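Local coordinates for phenylalanine-4-hydroxylase (Colwellia psychrerythraea, PDB 2V28), which probably hydroxylates L-phenylalanine to L-tyrosine with molecular oxygen and tetrahydrobiopterin, using a non-haem iron, in a cold-adapted bacterium, at residues L26-L31 with D59-L64; F105-E110 with D119-I124; K203-L208 with Y225-V230. One frame throughout, in Å; residues are numbered along the deposited sequence.

Contact 1. Residues L26-L31 with D59-L64; sequences LIWQEL and DRIPQL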
loop_
_atom_site.group_PDB
_atom_site.type_symbol
_atom_site.label_atom_id
_atom_site.label_comp_id
_atom_site.label_asym_id
_atom_site.label_seq_id
_atom_site.Cartn_x
_atom_site.Cartn_y
_atom_site.Cartn_z
ATOM N N LEU A 26 -16.477 -15.659 -21.154
ATOM C CA LEU A 26 -17.295 -15.561 -19.939
ATOM C C LEU A 26 -16.641 -14.684 -18.893
ATOM O O LEU A 26 -17.305 -13.940 -18.174
ATOM C CB LEU A 26 -17.515 -16.944 -19.323
ATOM C CG LEU A 26 -18.752 -17.735 -19.724
ATOM C CD1 LEU A 26 -18.553 -19.237 -19.389
ATOM C CD2 LEU A 26 -20.012 -17.164 -19.029
ATOM N N ILE A 27 -15.324 -14.803 -18.783
ATOM C CA ILE A 27 -14.531 -13.937 -17.925
ATOM C C ILE A 27 -14.694 -12.450 -18.336
ATOM O O ILE A 27 -14.911 -11.597 -17.479
ATOM C CB ILE A 27 -13.041 -14.393 -17.930
ATOM C CG1 ILE A 27 -12.858 -15.651 -17.049
ATOM C CG2 ILE A 27 -12.126 -13.270 -17.465
ATOM C CD1 ILE A 27 -11.478 -16.355 -17.236
ATOM N N TRP A 28 -14.599 -12.151 -19.628
ATOM C CA TRP A 28 -14.926 -10.787 -20.158
ATOM C C TRP A 28 -16.330 -10.308 -19.795
ATOM O O TRP A 28 -16.518 -9.146 -19.418
ATOM C CB TRP A 28 -14.816 -10.775 -21.677
ATOM C CG TRP A 28 -15.169 -9.437 -22.335
ATOM C CD1 TRP A 28 -16.405 -9.011 -22.727
ATOM C CD2 TRP A 28 -14.249 -8.378 -22.668
ATOM N NE1 TRP A 28 -16.319 -7.731 -23.287
ATOM C CE2 TRP A 28 -15.004 -7.326 -23.261
ATOM C CE3 TRP A 28 -12.863 -8.212 -22.513
ATOM C CZ2 TRP A 28 -14.412 -6.128 -23.705
ATOM C CZ3 TRP A 28 -12.274 -7.009 -22.951
ATOM C CH2 TRP A 28 -13.051 -5.987 -23.542
ATOM N N GLN A 29 -17.320 -11.180 -19.981
ATOM C CA GLN A 29 -18.709 -10.854 -19.698
ATOM C C GLN A 29 -18.920 -10.492 -18.227
ATOM O O GLN A 29 -19.695 -9.567 -17.897
ATOM C CB GLN A 29 -19.612 -12.038 -20.092
ATOM C CG GLN A 29 -21.087 -11.782 -19.819
ATOM C CD GLN A 29 -21.979 -12.901 -20.302
ATOM O OE1 GLN A 29 -21.583 -14.071 -20.335
ATOM N NE2 GLN A 29 -23.193 -12.544 -20.687
ATOM N N GLU A 30 -18.253 -11.241 -17.353
ATOM C CA GLU A 30 -18.340 -11.009 -15.908
ATOM C C GLU A 30 -17.707 -9.672 -15.537
ATOM O O GLU A 30 -18.292 -8.884 -14.780
ATOM C CB GLU A 30 -17.668 -12.145 -15.126
ATOM C CG GLU A 30 -17.756 -11.949 -13.600
ATOM C CD GLU A 30 -17.413 -13.196 -12.794
ATOM O OE1 GLU A 30 -17.553 -14.331 -13.318
ATOM O OE2 GLU A 30 -17.003 -13.029 -11.617
ATOM N N LEU A 31 -16.516 -9.417 -16.078
ATOM C CA LEU A 31 -15.827 -8.150 -15.857
ATOM C C LEU A 31 -16.643 -6.962 -16.379
ATOM O O LEU A 31 -16.780 -5.958 -15.679
ATOM C CB LEU A 31 -14.458 -8.174 -16.528
ATOM C CG LEU A 31 -13.444 -9.200 -16.007
ATOM C CD1 LEU A 31 -12.249 -9.260 -16.936
ATOM C CD2 LEU A 31 -13.017 -8.938 -14.568
ATOM N N ASP A 59 -20.372 -9.815 -24.104
ATOM C CA ASP A 59 -20.380 -11.234 -23.799
ATOM C C ASP A 59 -19.299 -12.008 -24.532
ATOM O O ASP A 59 -19.310 -13.239 -24.537
ATOM C CB ASP A 59 -21.745 -11.831 -24.134
ATOM C CG ASP A 59 -22.179 -11.550 -25.570
ATOM O OD1 ASP A 59 -21.342 -11.199 -26.436
ATOM O OD2 ASP A 59 -23.393 -11.672 -25.840
ATOM N N ARG A 60 -18.388 -11.284 -25.162
ATOM C CA ARG A 60 -17.227 -11.884 -25.804
ATOM C C ARG A 60 -16.135 -10.831 -25.958
ATOM O O ARG A 60 -16.416 -9.618 -25.979
ATOM C CB ARG A 60 -17.583 -12.518 -27.168
ATOM C CG ARG A 60 -18.049 -11.537 -28.225
ATOM C CD ARG A 60 -17.911 -12.082 -29.658
ATOM N NE ARG A 60 -18.308 -11.004 -30.565
ATOM C CZ ARG A 60 -17.476 -10.189 -31.216
ATOM N NH1 ARG A 60 -16.159 -10.357 -31.161
ATOM N NH2 ARG A 60 -17.988 -9.226 -31.971
ATOM N N ILE A 61 -14.890 -11.286 -26.043
ATOM C CA ILE A 61 -13.761 -10.365 -26.197
ATOM C C ILE A 61 -13.776 -9.882 -27.636
ATOM O O ILE A 61 -13.911 -10.712 -28.549
ATOM C CB ILE A 61 -12.434 -11.064 -25.854
ATOM C CG1 ILE A 61 -12.549 -11.718 -24.459
ATOM C CG2 ILE A 61 -11.270 -10.067 -25.940
ATOM C CD1 ILE A 61 -11.438 -12.711 -24.084
ATOM N N PRO A 62 -13.721 -8.548 -27.858
ATOM C CA PRO A 62 -13.587 -8.058 -29.233
ATOM C C PRO A 62 -12.267 -8.404 -29.920
ATOM O O PRO A 62 -11.226 -8.540 -29.273
ATOM C CB PRO A 62 -13.742 -6.536 -29.083
ATOM C CG PRO A 62 -13.451 -6.258 -27.710
ATOM C CD PRO A 62 -13.851 -7.434 -26.911
ATOM N N GLN A 63 -12.330 -8.597 -31.234
ATOM C CA GLN A 63 -11.128 -8.657 -32.012
ATOM C C GLN A 63 -10.617 -7.224 -32.056
ATOM O O GLN A 63 -11.416 -6.275 -31.985
ATOM C CB GLN A 63 -11.414 -9.236 -33.411
ATOM C CG GLN A 63 -11.994 -10.685 -33.360
ATOM C CD GLN A 63 -10.949 -11.742 -32.994
ATOM O OE1 GLN A 63 -9.786 -11.620 -33.355
ATOM N NE2 GLN A 63 -11.356 -12.764 -32.259
ATOM N N LEU A 64 -9.303 -7.063 -32.122
ATOM C CA LEU A 64 -8.686 -5.732 -32.154
ATOM C C LEU A 64 -9.218 -4.912 -33.325
ATOM O O LEU A 64 -9.548 -3.746 -33.160
ATOM C CB LEU A 64 -7.153 -5.834 -32.192
ATOM C CG LEU A 64 -6.408 -6.400 -30.950
ATOM C CD1 LEU A 64 -4.968 -5.904 -30.910
ATOM C CD2 LEU A 64 -7.080 -6.070 -29.630
HETATM O O HOH W 1 -19.721 -15.296 -22.707
#
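Trp-28 reaches Ile-61 and Pro-62 because its CG stands anti to the backbone N (chi1 178°) and its ring is turned broadside to the chain (chi2 -88°), which carries the indole off the helix and lays one face along the incoming loop. That single face takes three successive residues. Pro-62 CD sits 3.8 Å from the centroid of the six-membered ring, 23° off the normal, and Ile-61 CA 4.2 Å from the centroid of the five-membered ring; both are CH-pi contacts over the face. Arg-60 O lies above the same face near its rim, 3.3 Å from Trp-28 NE1, but the angle is too poor for a hydrogen bond, and the indole N-H goes instead to Pro-57 O. Nearer the helix, Ile-61 CG1 packs on Trp-28 CB at 3.7 Å. In the biopterin-dependent hydroxylase fold this packs helix 22-39 against the irregular loop that leads to helix 64-74, where Gln-63 is the N-cap. The indole also meets Phe-121 of helix 120-127 edge-to-face; the Trp-28 side chain is about 8 Å from that of His-122, an iron ligand of this enzyme. At the more exposed end, the extended chain of Gln-29 runs past Asp-59, with NE2 3.8 Å from Asp-59 CB. Here one water bridges the segments, donating to Asp-59 O at 2.8 Å and to Gln-29 OE1 at 3.3 Å.

Contact 2. Residues F105-E110 with D119-I124; sequences FIRSRE and DIFHEI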
loop_
_atom_site.group_PDB
_atom_site.type_symbol
_atom_site.label_atom_id
_atom_site.label_comp_id
_atom_site.label_asym_id
_atom_site.label_seq_id
_atom_site.Cartn_x
_atom_site.Cartn_y
_atom_site.Cartn_z
ATOM N N PHE A 105 -4.356 -11.096 -23.998
ATOM C CA PHE A 105 -4.654 -12.122 -23.032
ATOM C C PHE A 105 -5.706 -11.560 -22.086
ATOM O O PHE A 105 -5.885 -10.347 -22.019
ATOM C CB PHE A 105 -3.376 -12.571 -22.262
ATOM C CG PHE A 105 -2.830 -11.554 -21.276
ATOM C CD1 PHE A 105 -1.841 -10.639 -21.661
ATOM C CD2 PHE A 105 -3.275 -11.531 -19.945
ATOM C CE1 PHE A 105 -1.331 -9.704 -20.762
ATOM C CE2 PHE A 105 -2.774 -10.596 -19.046
ATOM C CZ PHE A 105 -1.793 -9.688 -19.443
ATOM N N ILE A 106 -6.370 -12.456 -21.360
ATOM C CA ILE A 106 -7.293 -12.098 -20.294
ATOM C C ILE A 106 -6.872 -12.804 -18.996
ATOM O O ILE A 106 -6.277 -13.892 -19.004
ATOM C CB ILE A 106 -8.766 -12.413 -20.678
ATOM C CG1 ILE A 106 -9.769 -11.675 -19.779
ATOM C CG2 ILE A 106 -9.020 -13.928 -20.679
ATOM C CD1 ILE A 106 -10.990 -11.146 -20.497
ATOM N N ARG A 107 -7.166 -12.158 -17.881
ATOM C CA ARG A 107 -6.750 -12.610 -16.557
ATOM C C ARG A 107 -7.376 -13.965 -16.219
ATOM O O ARG A 107 -8.359 -14.342 -16.809
ATOM C CB ARG A 107 -7.167 -11.579 -15.510
ATOM C CG ARG A 107 -8.688 -11.441 -15.372
ATOM C CD ARG A 107 -9.061 -10.235 -14.531
ATOM N NE ARG A 107 -8.787 -9.000 -15.256
ATOM C CZ ARG A 107 -9.174 -7.794 -14.856
ATOM N NH1 ARG A 107 -9.849 -7.641 -13.729
ATOM N NH2 ARG A 107 -8.862 -6.745 -15.582
ATOM N N SER A 108 -6.783 -14.690 -15.273
ATOM C CA SER A 108 -7.347 -15.961 -14.788
ATOM C C SER A 108 -8.543 -15.675 -13.897
ATOM O O SER A 108 -8.681 -14.560 -13.422
ATOM C CB SER A 108 -6.294 -16.701 -13.970
ATOM O OG SER A 108 -5.803 -15.870 -12.922
ATOM N N ARG A 109 -9.400 -16.673 -13.652
ATOM C CA ARG A 109 -10.458 -16.531 -12.639
ATOM C C ARG A 109 -9.900 -16.084 -11.303
ATOM O O ARG A 109 -10.490 -15.233 -10.638
ATOM C CB ARG A 109 -11.197 -17.849 -12.377
ATOM C CG ARG A 109 -12.062 -18.337 -13.505
ATOM C CD ARG A 109 -13.427 -17.696 -13.493
ATOM N NE ARG A 109 -14.130 -18.088 -14.704
ATOM C CZ ARG A 109 -15.353 -17.700 -15.032
ATOM N NH1 ARG A 109 -16.026 -16.880 -14.238
ATOM N NH2 ARG A 109 -15.887 -18.137 -16.170
ATOM N N GLU A 110 -8.764 -16.661 -10.915
ATOM C CA GLU A 110 -8.214 -16.399 -9.598
ATOM C C GLU A 110 -7.739 -14.955 -9.471
ATOM O O GLU A 110 -7.741 -14.401 -8.371
ATOM C CB GLU A 110 -7.060 -17.350 -9.271
ATOM C CG GLU A 110 -6.800 -17.474 -7.771
ATOM C CD GLU A 110 -5.345 -17.741 -7.430
ATOM O OE1 GLU A 110 -4.519 -17.885 -8.359
ATOM O OE2 GLU A 110 -5.029 -17.798 -6.221
ATOM N N ASP A 119 -4.454 -6.607 -18.678
ATOM C CA ASP A 119 -4.963 -7.590 -19.627
ATOM C C ASP A 119 -5.868 -6.891 -20.656
ATOM O O ASP A 119 -6.012 -5.653 -20.636
ATOM C CB ASP A 119 -5.652 -8.779 -18.916
ATOM C CG ASP A 119 -7.017 -8.409 -18.327
ATOM O OD1 ASP A 119 -7.744 -9.319 -17.889
ATOM O OD2 ASP A 119 -7.365 -7.217 -18.322
ATOM N N ILE A 120 -6.477 -7.676 -21.542
ATOM C CA ILE A 120 -7.324 -7.124 -22.614
ATOM C C ILE A 120 -8.560 -6.358 -22.088
ATOM O O ILE A 120 -9.011 -5.385 -22.714
ATOM C CB ILE A 120 -7.690 -8.215 -23.643
ATOM C CG1 ILE A 120 -8.096 -7.587 -24.988
ATOM C CG2 ILE A 120 -8.771 -9.189 -23.073
ATOM C CD1 ILE A 120 -7.679 -8.395 -26.183
ATOM N N PHE A 121 -9.115 -6.771 -20.947
ATOM C CA PHE A 121 -10.237 -6.001 -20.406
ATOM C C PHE A 121 -9.738 -4.660 -19.897
ATOM O O PHE A 121 -10.320 -3.637 -20.230
ATOM C CB PHE A 121 -11.030 -6.756 -19.355
ATOM C CG PHE A 121 -12.177 -5.965 -18.786
ATOM C CD1 PHE A 121 -13.430 -5.966 -19.412
ATOM C CD2 PHE A 121 -12.000 -5.221 -17.617
ATOM C CE1 PHE A 121 -14.483 -5.226 -18.867
ATOM C CE2 PHE A 121 -13.046 -4.485 -17.064
ATOM C CZ PHE A 121 -14.276 -4.481 -17.700
ATOM N N HIS A 122 -8.646 -4.663 -19.129
ATOM C CA HIS A 122 -8.011 -3.409 -18.670
ATOM C C HIS A 122 -7.761 -2.434 -19.862
ATOM O O HIS A 122 -8.134 -1.251 -19.842
ATOM C CB HIS A 122 -6.697 -3.755 -17.938
ATOM C CG HIS A 122 -5.937 -2.561 -17.457
ATOM N ND1 HIS A 122 -6.132 -2.010 -16.207
ATOM C CD2 HIS A 122 -4.985 -1.810 -18.054
ATOM C CE1 HIS A 122 -5.345 -0.961 -16.063
ATOM N NE2 HIS A 122 -4.642 -0.814 -17.172
ATOM N N GLU A 123 -7.141 -2.967 -20.915
ATOM C CA GLU A 123 -6.772 -2.186 -22.078
ATOM C C GLU A 123 -7.957 -1.656 -22.868
ATOM O O GLU A 123 -8.019 -0.469 -23.111
ATOM C CB GLU A 123 -5.873 -2.980 -23.019
ATOM C CG GLU A 123 -4.605 -3.458 -22.368
ATOM C CD GLU A 123 -3.634 -2.351 -22.058
ATOM O OE1 GLU A 123 -4.034 -1.176 -21.828
ATOM O OE2 GLU A 123 -2.439 -2.684 -22.015
ATOM N N ILE A 124 -8.889 -2.525 -23.263
ATOM C CA ILE A 124 -9.983 -2.096 -24.153
ATOM C C ILE A 124 -11.129 -1.411 -23.417
ATOM O O ILE A 124 -11.637 -0.360 -23.857
ATOM C CB ILE A 124 -10.509 -3.262 -24.987
ATOM C CG1 ILE A 124 -9.320 -3.954 -25.681
ATOM C CG2 ILE A 124 -11.495 -2.760 -26.023
ATOM C CD1 ILE A 124 -9.750 -4.837 -26.838
#
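Arg-107 grips the carboxylate of Asp-119 side-on with two nitrogens, a salt bridge. Its NE donates to Asp-119 OD1 at 2.8 Å (165°) and its NH2 to OD2 at 3.2 Å; both oxygens lie near the guanidinium plane, yet are met from above the carboxylate plane. The backbone N of Arg-107 adds a third bond, to the anti lone pair of OD1. A bend at chi3 (71°) folds the arginine chain back over that oxygen. Asp-119 is also the N-cap of helix 120-127: OD2 accepts from His-122 N at 3.0 Å in a nearly straight bond, so this carboxylate also caps the helix carrying His-122, an iron ligand (no metal is bound here). An alanine in place of Asp-119 would probably leave the buried guanidinium without its countercharge and the first turn of the helix without its side-chain cap. Packing is also close at Phe-105, where Asp-119 CA lies over the ring face, 4.1 Å from its centroid, and Ile-120 N donates to Phe-105 O at 2.8 Å. Contact is looser where Arg-107 NH2 passes Phe-121 CD2 at 4.0 Å. After Arg-107 the loop departs toward solvent: exposed Arg-109 salt-bridges Glu-23.

Contact 3. Residues K203-L208 with Y225-V230; sequences KPFDIL and YMLTKV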
loop_
_atom_site.group_PDB
_atom_site.type_symbol
_atom_site.label_atom_id
_atom_site.label_comp_id
_atom_site.label_asym_id
_atom_site.label_seq_id
_atom_site.Cartn_x
_atom_site.Cartn_y
_atom_site.Cartn_z
ATOM N N LYS A 203 -6.788 16.772 -5.641
ATOM C CA LYS A 203 -6.230 18.101 -5.831
ATOM C C LYS A 203 -6.572 18.623 -7.195
ATOM O O LYS A 203 -6.725 17.824 -8.117
ATOM C CB LYS A 203 -4.704 18.069 -5.631
ATOM C CG LYS A 203 -4.294 17.675 -4.221
ATOM C CD LYS A 203 -2.796 17.458 -4.066
ATOM C CE LYS A 203 -2.410 17.628 -2.602
ATOM N NZ LYS A 203 -1.019 17.208 -2.291
ATOM N N PRO A 204 -6.662 19.974 -7.361
ATOM C CA PRO A 204 -6.888 20.451 -8.737
ATOM C C PRO A 204 -5.635 20.157 -9.581
ATOM O O PRO A 204 -4.524 20.144 -9.050
ATOM C CB PRO A 204 -7.098 21.967 -8.578
ATOM C CG PRO A 204 -6.517 22.330 -7.260
ATOM C CD PRO A 204 -6.514 21.086 -6.393
ATOM N N PHE A 205 -5.798 19.911 -10.872
ATOM C CA PHE A 205 -4.628 19.542 -11.682
ATOM C C PHE A 205 -3.654 20.750 -11.791
ATOM O O PHE A 205 -4.079 21.881 -12.031
ATOM C CB PHE A 205 -5.065 19.037 -13.080
ATOM C CG PHE A 205 -3.910 18.638 -13.951
ATOM C CD1 PHE A 205 -3.490 17.329 -13.991
ATOM C CD2 PHE A 205 -3.207 19.591 -14.681
ATOM C CE1 PHE A 205 -2.376 16.972 -14.770
ATOM C CE2 PHE A 205 -2.100 19.224 -15.481
ATOM C CZ PHE A 205 -1.697 17.929 -15.496
ATOM N N ASP A 206 -2.360 20.505 -11.589
ATOM C CA ASP A 206 -1.343 21.517 -11.868
ATOM C C ASP A 206 -0.161 20.702 -12.389
ATOM O O ASP A 206 0.291 19.801 -11.701
ATOM C CB ASP A 206 -0.986 22.278 -10.586
ATOM C CG ASP A 206 0.243 23.195 -10.743
ATOM O OD1 ASP A 206 1.401 22.751 -10.561
ATOM O OD2 ASP A 206 0.036 24.376 -11.019
ATOM N N ILE A 207 0.276 20.960 -13.623
ATOM C CA ILE A 207 1.353 20.133 -14.204
ATOM C C ILE A 207 2.647 20.047 -13.348
ATOM O O ILE A 207 3.227 18.967 -13.220
ATOM C CB ILE A 207 1.632 20.462 -15.684
ATOM C CG1 ILE A 207 2.598 19.410 -16.266
ATOM C CG2 ILE A 207 2.129 21.922 -15.830
ATOM C CD1 ILE A 207 2.454 19.159 -17.775
ATOM N N LEU A 208 3.092 21.157 -12.747
ATOM C CA LEU A 208 4.294 21.081 -11.909
ATOM C C LEU A 208 4.057 20.280 -10.617
ATOM O O LEU A 208 4.857 19.410 -10.283
ATOM C CB LEU A 208 4.922 22.467 -11.638
ATOM C CG LEU A 208 6.117 22.552 -10.671
ATOM C CD1 LEU A 208 7.413 21.818 -11.161
ATOM C CD2 LEU A 208 6.400 24.015 -10.413
ATOM N N TYR A 225 -5.409 13.777 -8.970
ATOM C CA TYR A 225 -5.512 15.110 -9.539
ATOM C C TYR A 225 -6.721 15.237 -10.447
ATOM O O TYR A 225 -7.011 14.343 -11.240
ATOM C CB TYR A 225 -4.229 15.481 -10.312
ATOM C CG TYR A 225 -3.066 15.749 -9.421
ATOM C CD1 TYR A 225 -2.211 14.709 -9.002
ATOM C CD2 TYR A 225 -2.804 17.056 -8.969
ATOM C CE1 TYR A 225 -1.137 14.978 -8.167
ATOM C CE2 TYR A 225 -1.769 17.303 -8.127
ATOM C CZ TYR A 225 -0.936 16.276 -7.738
ATOM O OH TYR A 225 0.115 16.581 -6.905
ATOM N N MET A 226 -7.395 16.386 -10.378
ATOM C CA MET A 226 -8.651 16.553 -11.059
ATOM C C MET A 226 -8.499 17.611 -12.122
ATOM O O MET A 226 -8.041 18.722 -11.801
ATOM C CB MET A 226 -9.710 17.021 -10.044
ATOM C CG MET A 226 -10.004 16.030 -8.913
ATOM S SD MET A 226 -11.294 16.702 -7.819
ATOM C CE MET A 226 -10.408 18.127 -7.197
ATOM N N LEU A 227 -8.875 17.287 -13.371
ATOM C CA LEU A 227 -9.179 18.324 -14.341
ATOM C C LEU A 227 -10.634 18.728 -14.139
ATOM O O LEU A 227 -11.296 18.157 -13.279
ATOM C CB LEU A 227 -9.062 17.809 -15.764
ATOM C CG LEU A 227 -7.780 17.104 -16.141
ATOM C CD1 LEU A 227 -7.935 16.410 -17.475
ATOM C CD2 LEU A 227 -6.640 18.096 -16.155
ATOM N N THR A 228 -11.128 19.679 -14.943
ATOM C CA THR A 228 -12.576 19.980 -14.938
ATOM C C THR A 228 -13.293 19.230 -16.046
ATOM O O THR A 228 -14.458 18.883 -15.920
ATOM C CB THR A 228 -12.886 21.508 -15.101
ATOM O OG1 THR A 228 -12.374 21.952 -16.356
ATOM C CG2 THR A 228 -12.240 22.317 -14.028
ATOM N N LYS A 229 -12.582 18.960 -17.142
ATOM C CA LYS A 229 -13.123 18.215 -18.237
ATOM C C LYS A 229 -11.968 17.605 -19.002
ATOM O O LYS A 229 -10.850 18.085 -18.927
ATOM C CB LYS A 229 -13.943 19.124 -19.151
ATOM C CG LYS A 229 -13.352 20.510 -19.382
ATOM C CD LYS A 229 -14.168 21.327 -20.349
ATOM C CE LYS A 229 -15.096 22.323 -19.636
ATOM N N VAL A 230 -12.249 16.533 -19.716
ATOM C CA VAL A 230 -11.235 15.841 -20.520
ATOM C C VAL A 230 -10.538 16.831 -21.469
ATOM O O VAL A 230 -9.328 16.801 -21.597
ATOM C CB VAL A 230 -11.848 14.620 -21.230
ATOM C CG1 VAL A 230 -10.898 14.066 -22.335
ATOM C CG2 VAL A 230 -12.109 13.539 -20.217
HETATM O O HOH W 2 0.700 17.767 -4.169
#
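Lys-203 and Tyr-225 pair in parallel register with their CA atoms 4.8 Å apart, and two backbone bonds fasten the strands: Met-226 N to Lys-203 O at 2.8 Å, nearly in line with the carbonyl, and Phe-205 N to Met-226 O at 2.7 Å, more bent at 135°. These are the two parallel strands of a beta-alpha-beta unit, 201-204 and 223-227, with helix 207-211 in the connection; strand 201-204 is outermost in the four-stranded mixed sheet within the chain. The paired residues send their side chains to the same face, where they run side by side: Lys-203 CB lies 3.9 Å from Tyr-225 CE2. Pro-204 O comes in at the edge of the tyrosine ring, in its plane, 3.5 Å from Tyr-225 CD2. Past the strand end, Phe-205 has CG anti to its backbone N (chi1 -180°), which sets the ring beside Leu-227, with Phe-205 CG 3.6 Å from Leu-227 CD2; Leu-161 and Thr-165 of helix 152-167 also touch this phenyl group. The phenol of Tyr-225 is hydrogen-bonded to Thr-213 OG1. A water lies between the phenol and the extended lysine, 3.0 Å from Tyr-225 OH and accepting from Lys-203 NZ at 2.6 Å.

In the fold
From the N terminus, contact 1 closes first, bringing the loop before helix 64-74 back onto helix 22-39 across 27 intervening residues that include helix 45-54. Contact 2 then closes a shorter loop, tying the chain after strand 99-103 to the start of helix 120-127, and contact 3, closing 16 residues that include the end of helix 207-211, joins two strands of the mixed sheet. The three follow in series, neither nested nor crossed. Contacts 1 and 2 adjoin, their centres about 9 Å apart: Glu-30 OE1 meets Arg-109 NH1 in a salt bridge, and Leu-31 packs on Arg-107. Contact 3 lies on the opposite side of the chain's centre, its centre about 29 Å from that of contact 2.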